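Local coordinates for protein SusD homolog (Bacteroides thetaiotaomicron VPI-5482, PDB 3IHV) that probably binds glycans at the outer membrane of this gut bacterium as a SusD-family partner in carbohydrate uptake, at residues 238-243 with 431-436; 311-314 with 320-323; 425-430 with 456-461. One frame throughout, in Å; residues are numbered along the deposited sequence.

Contact 1 (238-243 with 431-436)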
loop_
_atom_site.group_PDB
_atom_site.type_symbol
_atom_site.label_atom_id
_atom_site.label_comp_id
_atom_site.label_asym_id
_atom_site.label_seq_id
_atom_site.Cartn_x
_atom_site.Cartn_y
_atom_site.Cartn_z
ATOM N N LEU A 238 11.962 -2.571 -14.041
ATOM C CA LEU A 238 12.214 -3.290 -12.809
ATOM C C LEU A 238 13.677 -3.164 -12.443
ATOM O O LEU A 238 14.584 -3.272 -13.325
ATOM C CB LEU A 238 11.864 -4.779 -12.967
ATOM C CG LEU A 238 10.419 -5.095 -13.361
ATOM C CD1 LEU A 238 10.193 -6.603 -13.664
ATOM C CD2 LEU A 238 9.482 -4.573 -12.248
ATOM N N LEU A 239 13.929 -2.938 -11.164
ATOM C CA LEU A 239 15.282 -2.946 -10.680
ATOM C C LEU A 239 15.815 -4.345 -10.941
ATOM O O LEU A 239 15.080 -5.350 -10.787
ATOM C CB LEU A 239 15.400 -2.597 -9.191
ATOM C CG LEU A 239 14.889 -1.222 -8.770
ATOM C CD1 LEU A 239 15.291 -0.917 -7.319
ATOM C CD2 LEU A 239 15.427 -0.124 -9.732
ATOM N N LYS A 240 17.089 -4.400 -11.314
ATOM C CA LYS A 240 17.719 -5.700 -11.621
ATOM C C LYS A 240 17.605 -6.664 -10.437
ATOM O O LYS A 240 17.195 -7.814 -10.608
ATOM C CB LYS A 240 19.184 -5.510 -12.027
ATOM C CG LYS A 240 19.914 -6.823 -12.291
ATOM C CD LYS A 240 21.380 -6.580 -12.724
ATOM C CE LYS A 240 22.137 -7.886 -12.749
ATOM N NZ LYS A 240 23.515 -7.779 -13.346
ATOM N N ASP A 241 17.958 -6.157 -9.248
ATOM C CA ASP A 241 17.966 -6.943 -8.028
ATOM C C ASP A 241 16.792 -6.627 -7.105
ATOM O O ASP A 241 16.640 -5.506 -6.646
ATOM C CB ASP A 241 19.260 -6.711 -7.284
ATOM C CG ASP A 241 20.457 -7.141 -8.075
ATOM O OD1 ASP A 241 20.432 -8.237 -8.668
ATOM O OD2 ASP A 241 21.450 -6.384 -8.074
ATOM N N TYR A 242 15.974 -7.627 -6.827
ATOM C CA TYR A 242 14.809 -7.435 -5.936
ATOM C C TYR A 242 15.213 -6.835 -4.611
ATOM O O TYR A 242 14.497 -5.987 -4.082
ATOM C CB TYR A 242 14.123 -8.760 -5.689
ATOM C CG TYR A 242 12.772 -8.657 -5.068
ATOM C CD1 TYR A 242 11.664 -8.214 -5.812
ATOM C CD2 TYR A 242 12.555 -9.081 -3.774
ATOM C CE1 TYR A 242 10.406 -8.166 -5.244
ATOM C CE2 TYR A 242 11.319 -9.045 -3.219
ATOM C CZ TYR A 242 10.245 -8.585 -3.939
ATOM O OH TYR A 242 9.026 -8.544 -3.309
ATOM N N GLU A 243 16.348 -7.290 -4.088
ATOM C CA GLU A 243 16.855 -6.800 -2.804
ATOM C C GLU A 243 17.088 -5.284 -2.811
ATOM O O GLU A 243 16.917 -4.624 -1.805
ATOM C CB GLU A 243 18.122 -7.569 -2.388
ATOM C CG GLU A 243 18.693 -7.111 -1.035
ATOM C CD GLU A 243 19.841 -7.963 -0.517
ATOM O OE1 GLU A 243 20.084 -9.047 -1.062
ATOM O OE2 GLU A 243 20.517 -7.506 0.423
ATOM N N TYR A 431 13.269 -14.395 -9.989
ATOM C CA TYR A 431 14.170 -15.548 -9.972
ATOM C C TYR A 431 15.636 -15.163 -10.178
ATOM O O TYR A 431 16.497 -16.028 -10.423
ATOM C CB TYR A 431 13.708 -16.580 -10.992
ATOM C CG TYR A 431 12.559 -17.445 -10.478
ATOM C CD1 TYR A 431 11.308 -16.912 -10.213
ATOM C CD2 TYR A 431 12.736 -18.818 -10.275
ATOM C CE1 TYR A 431 10.264 -17.707 -9.729
ATOM C CE2 TYR A 431 11.711 -19.606 -9.800
ATOM C CZ TYR A 431 10.481 -19.056 -9.534
ATOM O OH TYR A 431 9.452 -19.842 -9.074
ATOM N N GLY A 432 15.926 -13.866 -10.095
ATOM C CA GLY A 432 17.303 -13.380 -10.234
ATOM C C GLY A 432 17.812 -13.328 -11.665
ATOM O O GLY A 432 19.017 -13.428 -11.908
ATOM N N ASN A 433 16.901 -13.126 -12.608
ATOM C CA ASN A 433 17.254 -12.957 -14.028
ATOM C C ASN A 433 18.063 -14.148 -14.545
ATOM O O ASN A 433 19.206 -13.979 -14.992
ATOM C CB ASN A 433 18.030 -11.645 -14.190
ATOM C CG ASN A 433 17.375 -10.526 -13.462
ATOM O OD1 ASN A 433 16.264 -10.162 -13.796
ATOM N ND2 ASN A 433 18.051 -9.971 -12.443
ATOM N N PRO A 434 17.471 -15.356 -14.473
ATOM C CA PRO A 434 18.134 -16.573 -14.954
ATOM C C PRO A 434 18.394 -16.496 -16.435
ATOM O O PRO A 434 17.616 -15.906 -17.170
ATOM C CB PRO A 434 17.100 -17.676 -14.679
ATOM C CG PRO A 434 15.778 -16.955 -14.561
ATOM C CD PRO A 434 16.137 -15.663 -13.921
ATOM N N SER A 435 19.513 -17.078 -16.850
ATOM C CA SER A 435 19.892 -17.151 -18.253
ATOM C C SER A 435 18.832 -17.920 -19.039
ATOM O O SER A 435 18.408 -17.481 -20.110
ATOM C CB SER A 435 21.248 -17.853 -18.377
ATOM O OG SER A 435 21.817 -17.559 -19.626
ATOM N N ASN A 436 18.428 -19.060 -18.497
ATOM C CA ASN A 436 17.368 -19.866 -19.054
ATOM C C ASN A 436 16.086 -19.554 -18.281
ATOM O O ASN A 436 15.999 -19.821 -17.090
ATOM C CB ASN A 436 17.648 -21.350 -18.863
ATOM C CG ASN A 436 16.387 -22.173 -18.983
ATOM O OD1 ASN A 436 15.763 -22.214 -20.054
ATOM N ND2 ASN A 436 15.955 -22.783 -17.858
#
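Asn-433 and Lys-240 make a small polar contact at the protein surface, where a loop leading into helix 242-250 meets the turn that follows helix 417-430. One hydrogen bond carries it: the amide nitrogen ND2 of Asn-433 donates a hydrogen bond to the backbone O of Lys-240, 3.0 Å away, with an N-H...O angle of 167°. The acceptor lies almost in the plane of the Asn-433 amide, yet the donor stands 37° above the carbonyl plane of Lys-240, so the bond is straight at the nitrogen but not directed at a lone pair. Lys-240 adds a little cover: a chi1 of 177° puts its CG anti to the backbone N, where it lies alongside the amide, 3.7 Å from Asn-433 ND2. Asn-433 is placed by the way helix 417-430 ends. Gly-432, with positive phi, is the C-prime residue of a Schellman motif, in which Asn-433 N bonds to Arg-428 O and Gly-432 N to Arg-429 O. The preceding carbonyl of segment 238-243, Leu-239 O, accepts from Arg-429 NH1. Two consecutive carbonyls before helix 242-250 are thus held by side-chain N-H groups, one from the last turn of helix 417-430 and one from the loop just after it. Between Asn-433 and Lys-240 themselves the bond is neutral, amide to carbonyl, with the lysine giving its backbone O and its CG.

Contact 2 (311-314 with 320-323). With EDO (1,2-ethanediol), chain G.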
loop_
_atom_site.group_PDB
_atom_site.type_symbol
_atom_site.label_atom_id
_atom_site.label_comp_id
_atom_site.label_asym_id
_atom_site.label_seq_id
_atom_site.Cartn_x
_atom_site.Cartn_y
_atom_site.Cartn_z
ATOM N N ASP A 311 3.511 -22.785 0.717
ATOM C CA ASP A 311 3.277 -22.714 -0.736
ATOM C C ASP A 311 4.505 -22.169 -1.425
ATOM O O ASP A 311 5.001 -22.748 -2.381
ATOM C CB ASP A 311 2.113 -21.813 -1.113
ATOM C CG ASP A 311 0.787 -22.409 -0.777
ATOM O OD1 ASP A 311 0.737 -23.635 -0.522
ATOM O OD2 ASP A 311 -0.189 -21.629 -0.720
ATOM N N TRP A 312 5.031 -21.081 -0.882
ATOM C CA TRP A 312 6.154 -20.402 -1.525
ATOM C C TRP A 312 7.428 -21.224 -1.491
ATOM O O TRP A 312 8.236 -21.148 -2.410
ATOM C CB TRP A 312 6.438 -19.067 -0.840
ATOM C CG TRP A 312 6.970 -18.005 -1.753
ATOM C CD1 TRP A 312 7.490 -18.167 -2.999
ATOM C CD2 TRP A 312 7.091 -16.605 -1.439
ATOM N NE1 TRP A 312 7.871 -16.949 -3.501
ATOM C CE2 TRP A 312 7.638 -15.975 -2.572
ATOM C CE3 TRP A 312 6.754 -15.825 -0.322
ATOM C CZ2 TRP A 312 7.882 -14.592 -2.621
ATOM C CZ3 TRP A 312 6.970 -14.463 -0.371
ATOM C CH2 TRP A 312 7.544 -13.854 -1.508
ATOM N N ARG A 313 7.631 -22.013 -0.433
ATOM C CA ARG A 313 8.818 -22.852 -0.338
ATOM C C ARG A 313 8.941 -23.913 -1.449
ATOM O O ARG A 313 10.044 -24.395 -1.697
ATOM C CB ARG A 313 8.950 -23.508 1.033
ATOM C CG ARG A 313 9.301 -22.506 2.107
ATOM C CD ARG A 313 9.514 -23.149 3.466
ATOM N NE ARG A 313 10.146 -22.188 4.383
ATOM C CZ ARG A 313 10.491 -22.460 5.632
ATOM N NH1 ARG A 313 10.305 -23.676 6.134
ATOM N NH2 ARG A 313 11.071 -21.524 6.379
ATOM N N GLU A 314 7.827 -24.280 -2.065
ATOM C CA GLU A 314 7.861 -25.203 -3.191
ATOM C C GLU A 314 8.622 -24.632 -4.412
ATOM O O GLU A 314 9.250 -25.384 -5.130
ATOM C CB GLU A 314 6.427 -25.592 -3.585
ATOM C CG GLU A 314 5.714 -26.418 -2.520
ATOM C CD GLU A 314 6.423 -27.772 -2.227
ATOM O OE1 GLU A 314 6.571 -28.616 -3.156
ATOM O OE2 GLU A 314 6.852 -27.994 -1.073
ATOM N N ARG A 320 12.680 -14.085 -4.126
ATOM C CA ARG A 320 11.900 -13.117 -3.392
ATOM C C ARG A 320 11.459 -13.664 -2.064
ATOM O O ARG A 320 11.188 -12.894 -1.171
ATOM C CB ARG A 320 10.672 -12.723 -4.157
ATOM C CG ARG A 320 10.972 -11.992 -5.452
ATOM C CD ARG A 320 9.733 -11.817 -6.297
ATOM N NE ARG A 320 9.238 -13.114 -6.772
ATOM C CZ ARG A 320 8.231 -13.269 -7.642
ATOM N NH1 ARG A 320 7.607 -12.228 -8.156
ATOM N NH2 ARG A 320 7.849 -14.463 -8.016
ATOM N N ARG A 321 11.343 -14.983 -1.959
ATOM C CA ARG A 321 10.820 -15.616 -0.737
ATOM C C ARG A 321 11.646 -15.240 0.501
ATOM O O ARG A 321 11.109 -14.683 1.436
ATOM C CB ARG A 321 10.714 -17.117 -0.911
ATOM C CG ARG A 321 10.133 -17.881 0.336
ATOM C CD ARG A 321 10.032 -19.417 0.124
ATOM N NE ARG A 321 11.359 -19.877 -0.244
ATOM C CZ ARG A 321 11.780 -20.156 -1.475
ATOM N NH1 ARG A 321 10.962 -20.111 -2.542
ATOM N NH2 ARG A 321 13.044 -20.473 -1.643
ATOM N N ASP A 322 12.931 -15.508 0.467
ATOM C CA ASP A 322 13.815 -15.145 1.580
ATOM C C ASP A 322 14.014 -13.636 1.764
ATOM O O ASP A 322 14.382 -13.197 2.860
ATOM C CB ASP A 322 15.169 -15.833 1.434
ATOM C CG ASP A 322 15.054 -17.329 1.524
ATOM O OD1 ASP A 322 14.195 -17.826 2.283
ATOM O OD2 ASP A 322 15.814 -18.016 0.834
ATOM N N LEU A 323 13.823 -12.853 0.699
ATOM C CA LEU A 323 13.909 -11.409 0.790
ATOM C C LEU A 323 12.656 -10.801 1.362
ATOM O O LEU A 323 12.722 -9.677 1.862
ATOM C CB LEU A 323 14.205 -10.778 -0.566
ATOM C CG LEU A 323 15.610 -11.033 -1.061
ATOM C CD1 LEU A 323 15.781 -10.660 -2.550
ATOM C CD2 LEU A 323 16.623 -10.224 -0.202
HETATM C C1 EDO G . 10.846 -18.052 3.919
HETATM O O1 EDO G . 10.570 -19.407 3.502
HETATM C C2 EDO G . 11.047 -17.903 5.405
HETATM O O2 EDO G . 12.030 -18.824 5.876
#
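With chi1 at -179° Arg-321 sends CG anti to its own backbone N, and a bend at chi3 (55°) then turns the guanidinium back beside the backbone of Trp-312 and Arg-313. The start of this chain lies flat on the indole: CB sits 3.6 Å above the ring plane, and CA makes a CH-pi contact 3.6 Å from the centroid of the six-membered ring of Trp-312. The guanidinium itself stands nearly perpendicular to the indole, and its cation-pi attraction is weak at most. Its NH1 reaches Trp-312 O at 2.9 Å in a weak bond bent to 129°, and is also bonded to Asp-315 O, while NH2 bonds Val-316 O. The arginine thus ties down the carbonyls around the end of helix 306-313 and the loop leading to helix 320-324, a compact helix-loop-helix corner. Arg-320 CB approaches Trp-312 CZ2 at 3.7 Å, while Trp-312 NE1 bonds Asp-318 and the ring stacks with Tyr-461. Arg-313 crosses Arg-321 at about a right angle, CG to CD. A 1,2-ethanediol, probably from the crystallisation liquor, takes Arg-313 NE on O1 (2.9 Å, nearly straight) and NH2 on O2; Asp-353 also pairs with NH2. Chemically, Arg-321 packs its CA and methylenes on the indole and bonds carbonyls with its guanidinium, so its positive charge is probably balanced in part by carbonyl dipoles.

Contact 3 (425-430 with 456-461)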
loop_
_atom_site.group_PDB
_atom_site.type_symbol
_atom_site.label_atom_id
_atom_site.label_comp_id
_atom_site.label_asym_id
_atom_site.label_seq_id
_atom_site.Cartn_x
_atom_site.Cartn_y
_atom_site.Cartn_z
ATOM N N ALA A 425 8.167 -10.858 -17.057
ATOM C CA ALA A 425 9.219 -9.894 -16.679
ATOM C C ALA A 425 9.360 -9.900 -15.177
ATOM O O ALA A 425 10.489 -9.911 -14.634
ATOM C CB ALA A 425 8.898 -8.480 -17.150
ATOM N N VAL A 426 8.207 -9.898 -14.506
ATOM C CA VAL A 426 8.180 -9.938 -13.057
ATOM C C VAL A 426 8.760 -11.264 -12.494
ATOM O O VAL A 426 9.582 -11.237 -11.567
ATOM C CB VAL A 426 6.787 -9.678 -12.504
ATOM C CG1 VAL A 426 6.768 -9.895 -10.988
ATOM C CG2 VAL A 426 6.369 -8.251 -12.860
ATOM N N ARG A 427 8.379 -12.385 -13.077
ATOM C CA ARG A 427 8.895 -13.693 -12.644
ATOM C C ARG A 427 10.420 -13.794 -12.859
ATOM O O ARG A 427 11.156 -14.297 -12.004
ATOM C CB ARG A 427 8.259 -14.812 -13.470
ATOM C CG ARG A 427 6.742 -14.919 -13.501
ATOM C CD ARG A 427 6.173 -15.739 -12.486
ATOM N NE ARG A 427 6.747 -17.099 -12.447
ATOM C CZ ARG A 427 6.763 -17.823 -11.331
ATOM N NH1 ARG A 427 6.192 -17.345 -10.222
ATOM N NH2 ARG A 427 7.358 -19.007 -11.306
ATOM N N ARG A 428 10.901 -13.322 -14.001
ATOM C CA ARG A 428 12.330 -13.402 -14.278
ATOM C C ARG A 428 13.140 -12.608 -13.257
ATOM O O ARG A 428 14.153 -13.055 -12.741
ATOM C CB ARG A 428 12.594 -12.913 -15.709
ATOM C CG ARG A 428 12.045 -13.912 -16.732
ATOM C CD ARG A 428 12.049 -13.362 -18.130
ATOM N NE ARG A 428 11.535 -14.317 -19.083
ATOM C CZ ARG A 428 11.549 -14.150 -20.407
ATOM N NH1 ARG A 428 12.051 -13.043 -20.954
ATOM N NH2 ARG A 428 11.056 -15.100 -21.202
ATOM N N ARG A 429 12.702 -11.386 -12.980
ATOM C CA ARG A 429 13.421 -10.591 -12.003
ATOM C C ARG A 429 13.362 -11.321 -10.640
ATOM O O ARG A 429 14.366 -11.347 -9.901
ATOM C CB ARG A 429 12.823 -9.174 -11.942
ATOM C CG ARG A 429 13.646 -8.154 -11.205
ATOM C CD ARG A 429 13.378 -8.132 -9.716
ATOM N NE ARG A 429 12.057 -7.657 -9.408
ATOM C CZ ARG A 429 11.705 -6.385 -9.244
ATOM N NH1 ARG A 429 12.593 -5.393 -9.385
ATOM N NH2 ARG A 429 10.458 -6.099 -8.917
ATOM N N GLY A 430 12.189 -11.870 -10.320
ATOM C CA GLY A 430 11.961 -12.573 -9.049
ATOM C C GLY A 430 12.785 -13.834 -8.876
ATOM O O GLY A 430 13.007 -14.285 -7.743
ATOM N N ARG A 456 -3.109 -13.841 -9.798
ATOM C CA ARG A 456 -3.520 -13.576 -8.409
ATOM C C ARG A 456 -2.463 -14.076 -7.403
ATOM O O ARG A 456 -2.133 -13.382 -6.421
ATOM C CB ARG A 456 -4.916 -14.140 -8.162
ATOM C CG ARG A 456 -5.955 -13.426 -9.015
ATOM C CD ARG A 456 -7.368 -13.890 -8.735
ATOM N NE ARG A 456 -8.388 -13.059 -9.386
ATOM C CZ ARG A 456 -9.700 -13.228 -9.232
ATOM N NH1 ARG A 456 -10.179 -14.191 -8.425
ATOM N NH2 ARG A 456 -10.547 -12.441 -9.872
ATOM N N LYS A 457 -1.860 -15.238 -7.697
ATOM C CA LYS A 457 -0.792 -15.773 -6.873
ATOM C C LYS A 457 0.485 -14.928 -6.985
ATOM O O LYS A 457 1.176 -14.638 -5.972
ATOM C CB LYS A 457 -0.497 -17.238 -7.260
ATOM C CG LYS A 457 0.527 -17.881 -6.369
ATOM C CD LYS A 457 0.645 -19.406 -6.628
ATOM C CE LYS A 457 1.283 -19.679 -7.951
ATOM N NZ LYS A 457 1.596 -21.120 -8.057
ATOM N N GLU A 458 0.814 -14.524 -8.210
ATOM C CA GLU A 458 2.040 -13.733 -8.437
ATOM C C GLU A 458 2.023 -12.457 -7.628
ATOM O O GLU A 458 3.056 -12.006 -7.145
ATOM C CB GLU A 458 2.218 -13.432 -9.927
ATOM C CG GLU A 458 3.577 -12.935 -10.247
ATOM C CD GLU A 458 4.654 -13.992 -10.016
ATOM O OE1 GLU A 458 4.362 -15.198 -10.223
ATOM O OE2 GLU A 458 5.783 -13.613 -9.622
ATOM N N ARG A 459 0.842 -11.849 -7.483
ATOM C CA ARG A 459 0.709 -10.654 -6.669
ATOM C C ARG A 459 1.143 -10.884 -5.230
ATOM O O ARG A 459 1.772 -9.988 -4.616
ATOM C CB ARG A 459 -0.717 -10.081 -6.742
ATOM C CG ARG A 459 -1.062 -9.531 -8.140
ATOM C CD ARG A 459 -2.416 -8.846 -8.143
ATOM N NE ARG A 459 -2.414 -7.598 -7.370
ATOM C CZ ARG A 459 -1.853 -6.462 -7.773
ATOM N NH1 ARG A 459 -1.215 -6.356 -8.953
ATOM N NH2 ARG A 459 -1.871 -5.427 -6.955
ATOM N N SER A 460 0.846 -12.072 -4.684
ATOM C CA SER A 460 1.325 -12.394 -3.346
ATOM C C SER A 460 2.834 -12.533 -3.335
ATOM O O SER A 460 3.491 -11.982 -2.451
ATOM C CB SER A 460 0.626 -13.634 -2.777
ATOM O OG SER A 460 1.075 -14.837 -3.355
ATOM N N TYR A 461 3.416 -13.229 -4.318
ATOM C CA TYR A 461 4.881 -13.415 -4.378
ATOM C C TYR A 461 5.647 -12.132 -4.665
ATOM O O TYR A 461 6.763 -11.942 -4.147
ATOM C CB TYR A 461 5.263 -14.511 -5.384
ATOM C CG TYR A 461 4.735 -15.909 -5.048
ATOM C CD1 TYR A 461 4.397 -16.279 -3.745
ATOM C CD2 TYR A 461 4.716 -16.896 -6.011
ATOM C CE1 TYR A 461 3.984 -17.563 -3.442
ATOM C CE2 TYR A 461 4.332 -18.196 -5.712
ATOM C CZ TYR A 461 3.966 -18.520 -4.429
ATOM O OH TYR A 461 3.577 -19.809 -4.145
#
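The guanidinium of Arg-427 and the carboxylate of Glu-458 meet with their planes 87° apart, and the carboxylate carbon CD lies in plane at the edge of the guanidinium. Tyr-461 presents its own edge to Arg-427 NH1, while one face of its ring carries Lys-457 CG, 3.8 Å above the plane and offset toward the rim. These groups lie between helix 417-430 and helix 448-463 in the helical SusD fold. The segments run in broadly the same direction, at 36° with their axes 11.2 Å apart, a separation bridged by long side chains. A salt bridge spans it: Arg-427 NH1 donates over 2.8 Å at 158° to Glu-458 OE1, which accepts on its syn lone pair. Because the planes are nearly perpendicular, the pair is joined through one nitrogen and one oxygen and not as a two-bond fork. Bends at chi2 and chi3 fold Arg-427 round the acid, bringing its CD obliquely above the carboxylate, 2.9 Å from Glu-458 OE1. Glu-458 is buried, and its second oxygen, OE2, pairs with Arg-320 NH1 from helix 320-324, so two arginines share this acid; the double pairing would be expected to favour its ionised form. Arg-427 NE in turn bonds Cys-440 O, and together with the NH1 bond this limits the rotation of the guanidinium. Val-426 supplies the apolar side, its CG1 approaching Glu-458 OE2, and Leu-402 of helix 397-412 also touches Glu-458. Beyond the interface, Ser-460 OG bonds back to Lys-457 O within its own helix. That bond is 2.6 Å long and lies in the carbonyl plane on a lone pair, and the same oxygen also accepts Tyr-461 N.

Contact 1 is a surface join, contact 2 is partly buried and contact 3 is a buried helix pair; all lie on the same side of the chain's centre. Helix 417-430 is one side of contact 3, and the loop that follows it, beginning with the turn that ends it, is one side of contact 1; Arg-429 and the Arg-428 carbonyl tie the two together. Contacts 2 and 3 meet through Arg-320 and Glu-458, while Tyr-242 and Leu-323 pack contact 1 against contact 2. The chemistry changes with depth: one hydrogen bond from a neutral amide at the surface, arginine on indole and carbonyls at the corner, and two arginines sharing a buried acid between the helices.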